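UDP-N-Acetylenolpyruvylglucosamine Reductase (Thermus caldophilus, PDB 2GQT) catalyses the FAD-dependent, NADPH-driven reduction of UDP-N-acetylenolpyruvylglucosamine to UDP-N-acetylmuramate, a step in building the bacterial cell wall. Local coordinates at residues A[50-55]-A[246-251]; A[226-229]-A[235-238]. All coordinates share one frame; numbering follows the deposited sequence.

Contact 1: residues A[50-55]-A[246-251]; sequences NLLVLD and DVLELV. With FAD (flavin-adenine dinucleotide), chain C.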
# COMPACT_ATOMS: atom_id res chain seq x y z
N ASN A 50 1.20 2.33 3.25
CA ASN A 50 2.52 2.91 2.95
C ASN A 50 2.65 4.39 3.31
O ASN A 50 3.62 5.04 2.92
CB ASN A 50 2.94 2.68 1.49
CG ASN A 50 4.44 2.91 1.27
OD1 ASN A 50 4.85 3.64 0.37
ND2 ASN A 50 5.25 2.33 2.14
N LEU A 51 1.69 4.90 4.08
CA LEU A 51 1.63 6.33 4.38
C LEU A 51 2.10 6.69 5.77
O LEU A 51 1.69 6.09 6.76
CB LEU A 51 0.20 6.86 4.23
CG LEU A 51 -0.39 6.78 2.81
CD1 LEU A 51 -1.82 7.28 2.82
CD2 LEU A 51 0.43 7.57 1.80
N LEU A 52 2.97 7.70 5.82
CA LEU A 52 3.26 8.42 7.05
C LEU A 52 2.58 9.79 6.94
O LEU A 52 3.03 10.67 6.22
CB LEU A 52 4.78 8.58 7.22
CG LEU A 52 5.27 9.48 8.36
CD1 LEU A 52 4.64 9.11 9.69
CD2 LEU A 52 6.79 9.45 8.46
N VAL A 53 1.45 9.94 7.63
CA VAL A 53 0.68 11.17 7.56
C VAL A 53 1.04 12.03 8.75
O VAL A 53 0.97 11.57 9.89
CB VAL A 53 -0.84 10.90 7.51
CG1 VAL A 53 -1.60 12.23 7.42
CG2 VAL A 53 -1.17 10.00 6.33
N LEU A 54 1.44 13.27 8.48
CA LEU A 54 1.88 14.18 9.52
C LEU A 54 0.73 14.64 10.40
O LEU A 54 -0.46 14.51 10.04
CB LEU A 54 2.71 15.32 8.93
CG LEU A 54 3.98 14.85 8.19
CD1 LEU A 54 4.95 15.97 7.93
CD2 LEU A 54 4.70 13.71 8.93
N ASP A 55 1.08 15.15 11.58
CA ASP A 55 0.09 15.45 12.60
C ASP A 55 -0.85 16.58 12.19
O ASP A 55 -1.95 16.67 12.71
CB ASP A 55 0.80 15.77 13.92
CG ASP A 55 1.63 14.59 14.43
OD1 ASP A 55 1.09 13.47 14.50
OD2 ASP A 55 2.83 14.79 14.75
N ASP A 246 7.18 12.04 16.26
CA ASP A 246 8.03 11.04 16.91
C ASP A 246 8.60 10.06 15.90
O ASP A 246 9.78 9.72 15.96
CB ASP A 246 7.24 10.25 17.94
CG ASP A 246 6.58 11.12 18.97
OD1 ASP A 246 7.27 12.00 19.51
OD2 ASP A 246 5.38 10.91 19.25
N VAL A 247 7.75 9.61 14.98
CA VAL A 247 8.19 8.72 13.91
C VAL A 247 9.27 9.41 13.06
O VAL A 247 10.31 8.80 12.79
CB VAL A 247 7.00 8.28 13.02
CG1 VAL A 247 7.51 7.45 11.86
CG2 VAL A 247 5.98 7.51 13.85
N LEU A 248 9.05 10.66 12.66
CA LEU A 248 10.04 11.40 11.86
C LEU A 248 11.36 11.58 12.60
O LEU A 248 12.43 11.48 12.01
CB LEU A 248 9.52 12.77 11.42
CG LEU A 248 8.48 12.84 10.30
CD1 LEU A 248 7.96 14.27 10.20
CD2 LEU A 248 9.02 12.37 8.95
N GLU A 249 11.28 11.84 13.90
CA GLU A 249 12.50 11.96 14.70
C GLU A 249 13.29 10.66 14.70
O GLU A 249 14.51 10.67 14.55
CB GLU A 249 12.16 12.38 16.12
CG GLU A 249 13.39 12.76 16.93
CD GLU A 249 13.05 13.36 18.27
OE1 GLU A 249 13.86 13.19 19.21
OE2 GLU A 249 11.99 13.99 18.40
N LEU A 250 12.60 9.54 14.86
CA LEU A 250 13.25 8.24 14.80
C LEU A 250 13.87 7.97 13.43
O LEU A 250 14.98 7.44 13.35
CB LEU A 250 12.25 7.16 15.17
CG LEU A 250 12.78 5.75 15.38
CD1 LEU A 250 13.91 5.72 16.42
CD2 LEU A 250 11.63 4.86 15.79
N VAL A 251 13.16 8.34 12.37
CA VAL A 251 13.70 8.26 11.01
C VAL A 251 15.02 9.03 10.89
O VAL A 251 16.02 8.51 10.36
CB VAL A 251 12.66 8.73 9.97
CG1 VAL A 251 13.29 8.96 8.61
CG2 VAL A 251 11.53 7.70 9.85
PA FAD C . -1.82 3.65 0.58
O1A FAD C . -0.79 3.51 1.63
O2A FAD C . -3.21 4.02 0.95
O5B FAD C . -1.34 4.67 -0.53
C5B FAD C . -0.03 4.54 -1.09
C4B FAD C . 0.08 5.37 -2.35
O4B FAD C . -0.82 4.81 -3.34
C3B FAD C . -0.32 6.84 -2.19
O3B FAD C . 0.46 7.61 -3.11
C2B FAD C . -1.78 6.83 -2.61
O2B FAD C . -2.22 8.11 -3.08
C1B FAD C . -1.74 5.85 -3.77
N9A FAD C . -3.02 5.20 -4.11
C8A FAD C . -3.77 4.44 -3.30
N7A FAD C . -4.84 4.01 -3.98
C5A FAD C . -4.76 4.49 -5.22
C6A FAD C . -5.56 4.41 -6.37
N6A FAD C . -6.70 3.71 -6.41
N1A FAD C . -5.15 5.05 -7.48
C2A FAD C . -4.01 5.76 -7.50
N3A FAD C . -3.22 5.88 -6.43
C4A FAD C . -3.60 5.25 -5.30
N1 FAD C . 4.97 -3.27 0.08
C2 FAD C . 5.58 -4.09 -0.85
O2 FAD C . 5.83 -3.66 -1.97
N3 FAD C . 5.94 -5.39 -0.51
C4 FAD C . 5.67 -5.91 0.75
O4 FAD C . 5.99 -7.07 1.02
C4X FAD C . 5.05 -5.08 1.68
N5 FAD C . 4.77 -5.55 2.96
C5X FAD C . 4.09 -4.73 3.87
C6 FAD C . 3.75 -5.24 5.12
C7 FAD C . 3.06 -4.46 6.04
C7M FAD C . 2.70 -5.05 7.41
C8 FAD C . 2.71 -3.15 5.70
C8M FAD C . 1.95 -2.27 6.70
C9 FAD C . 3.05 -2.64 4.45
C9A FAD C . 3.74 -3.42 3.52
N10 FAD C . 4.08 -2.92 2.25
C10 FAD C . 4.71 -3.77 1.34
C1' FAD C . 3.83 -1.51 1.87
C2' FAD C . 2.41 -1.29 1.32
O2' FAD C . 1.54 -2.37 1.71
C3' FAD C . 2.39 -1.20 -0.21
O3' FAD C . 3.16 -0.06 -0.63
C4' FAD C . 0.95 -1.11 -0.75
O4' FAD C . 0.98 -1.24 -2.17
C5' FAD C . 0.24 0.19 -0.38
O5' FAD C . -1.12 0.04 -0.77
P FAD C . -2.26 0.81 0.04
O1P FAD C . -3.54 0.49 -0.63
O2P FAD C . -2.13 0.60 1.50
O3P FAD C . -1.86 2.32 -0.34
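Leu52 and Leu54, on and just after strand 51-53 of the FAD-binding part of the chain, meet Val247 and Leu248 of helix 244-257, which belongs to the C-terminal part of MurB. The contact is a small apolar strand-to-helix interface, made by methyl groups. Leu52 extends toward the helix with CG anti to its backbone N (chi1 172°), and its two branches divide the work. CD1 reaches Val247 CG1 at 4.0 Å, the two side chains running alongside each other, head to tail, while Leu52 CD2 lies 3.7 Å from Leu248 CD2 and also borders Val247 CG1. That valine methyl therefore faces both ends of the leucine fork. Leu248 is forked too: its second branch, CD1, meets Leu54 CD2 at 3.5 Å, the tightest approach of the interface, the two leucines lying nearly perpendicular. Leu54 does not start out toward the helix; the turn at CB (chi1 -60°) and the branching beyond bring CD2 onto Leu248.

At the opposite end of the strand segment the chemistry is polar. Asn50 N donates a nearly straight hydrogen bond (164°) of 2.8 Å to O1A, on the adenosine-side phosphate of FAD, and Leu51 CG lies 3.5 Å from that same oxygen. The backbone thus grips the cofactor at its start and turns leucines to the helix farther on.

Strand 51-53 pairs in parallel with strand 265-267, and Val266 touches both Leu52 and Leu54. Asp55 accepts hydrogen bonds from the backbone N of Ala244 and of Lys245, tying the end of the segment to the first turn of helix 244-257. An adjoining flank of the helix packs on strand 226-228: Val247, at the border of the two flanks, also touches Ala226, and Leu250 rests on Ile228.

Contact 2: residues A[226-229]-A[235-238]; sequences AMIS and FIVN
Met227 and Val237 form the antiparallel hydrogen-bonded pair at the middle of this hairpin. Met227 N donates to Val237 O at 3.0 Å, and Val237 N returns a straighter bond (171°) to Met227 O at 2.8 Å. A third backbone bond follows nearer the turn, Ser229 N to Phe235 O, also 2.8 Å. The non-hydrogen-bonded pair Ile228-Ile236 lies between these bonds, and Ala226-Asn238 lies beyond them at the end away from the turn. CA-H...O contacts supplement the bonding: Ile236 CA lies 3.4 Å from Met227 O, and Ala226 CA makes a like contact with Val237 O.

Side-chain packing is divided between the two faces. Ile228 and Ile236 stand on one, their CG1 atoms 4.4 Å apart, together with Ala226, and Leu250 of helix 244-257 touches both isoleucines. On the other, Val237 has CG2 flanked by its own backbone N and C (chi1 -60° for CG1). This brings CG2 within 3.5 Å of Met227 O, while Val237 CG1 packs against Ser229 CB.

Polar and aromatic groups gather toward the turn. Ser229 OG hydrogen-bonds to Glu231 N inside the connection, and the ring of Phe235, which extends off from strand 226-228, makes an edge-to-face stack with His232. It reaches to about 4 Å, between side chains, from Cys199, assigned as the proton donor of the active site, and to about 5 Å from FAD. The strands, 147° apart in direction, are thus a twisted antiparallel beta hairpin, helix-backed on its isoleucine face and bordering the MurB active site at its turn end.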
# COMPACT_ATOMS: atom_id res chain seq x y z
N ALA A 226 6.95 5.83 19.39
CA ALA A 226 7.53 5.28 18.17
C ALA A 226 8.80 4.51 18.52
O ALA A 226 9.64 5.00 19.27
CB ALA A 226 7.84 6.39 17.18
N MET A 227 8.93 3.29 18.01
CA MET A 227 10.11 2.49 18.34
C MET A 227 10.56 1.67 17.14
O MET A 227 9.72 1.18 16.40
CB MET A 227 9.82 1.56 19.53
CG MET A 227 11.06 0.84 20.04
SD MET A 227 10.75 -0.25 21.43
CE MET A 227 9.86 -1.56 20.60
N ILE A 228 11.87 1.54 16.95
CA ILE A 228 12.40 0.57 16.00
C ILE A 228 12.13 -0.82 16.57
O ILE A 228 12.58 -1.14 17.68
CB ILE A 228 13.89 0.79 15.71
CG1 ILE A 228 14.12 2.19 15.15
CG2 ILE A 228 14.40 -0.27 14.74
CD1 ILE A 228 15.57 2.54 14.84
N SER A 229 11.37 -1.62 15.83
CA SER A 229 10.93 -2.92 16.28
C SER A 229 12.07 -3.79 16.80
O SER A 229 13.16 -3.82 16.21
CB SER A 229 10.22 -3.65 15.15
OG SER A 229 9.97 -4.99 15.49
N PHE A 235 11.38 -2.02 10.61
CA PHE A 235 10.02 -1.68 11.01
C PHE A 235 10.03 -0.71 12.17
O PHE A 235 10.69 -0.93 13.19
CB PHE A 235 9.22 -2.94 11.35
CG PHE A 235 8.84 -3.76 10.15
CD1 PHE A 235 9.77 -4.61 9.55
CD2 PHE A 235 7.56 -3.68 9.61
CE1 PHE A 235 9.43 -5.36 8.43
CE2 PHE A 235 7.21 -4.44 8.49
CZ PHE A 235 8.15 -5.28 7.90
N ILE A 236 9.32 0.41 11.99
CA ILE A 236 9.03 1.31 13.08
C ILE A 236 7.61 1.04 13.52
O ILE A 236 6.66 1.04 12.71
CB ILE A 236 9.25 2.79 12.71
CG1 ILE A 236 10.75 3.04 12.51
CG2 ILE A 236 8.66 3.72 13.79
CD1 ILE A 236 11.10 4.34 11.80
N VAL A 237 7.45 0.80 14.81
CA VAL A 237 6.15 0.45 15.33
C VAL A 237 5.59 1.53 16.27
O VAL A 237 6.34 2.30 16.90
CB VAL A 237 6.18 -0.95 15.98
CG1 VAL A 237 6.58 -2.02 14.95
CG2 VAL A 237 7.14 -0.98 17.17
N ASN A 238 4.27 1.59 16.31
CA ASN A 238 3.52 2.52 17.13
C ASN A 238 3.04 1.78 18.38
O ASN A 238 2.19 0.90 18.29
CB ASN A 238 2.33 3.05 16.30
CG ASN A 238 1.47 4.08 17.03
OD1 ASN A 238 0.59 4.69 16.43
ND2 ASN A 238 1.71 4.27 18.33

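How the contacts relate
Helix 244-257 is common to both contacts. Strand 236-238 runs on into it, and the helix turns one flank to strand 51-53 and an adjoining one to the hairpin, with Leu250 CD2 3.5 Å from Ile228 N. Along the chain, contact 2 is nested within the long excursion that contact 1 closes, and the two centres are 10 Å apart. Contact 2 is the more buried and is held by regular backbone bonding within the C-terminal part; contact 1, partly buried, rests on methyl packing between the FAD-binding and C-terminal parts. Both approach the cofactor, but differently: 50-55 through a backbone N-H at a phosphate, the hairpin through an aromatic side chain beside the cysteine assigned as proton donor.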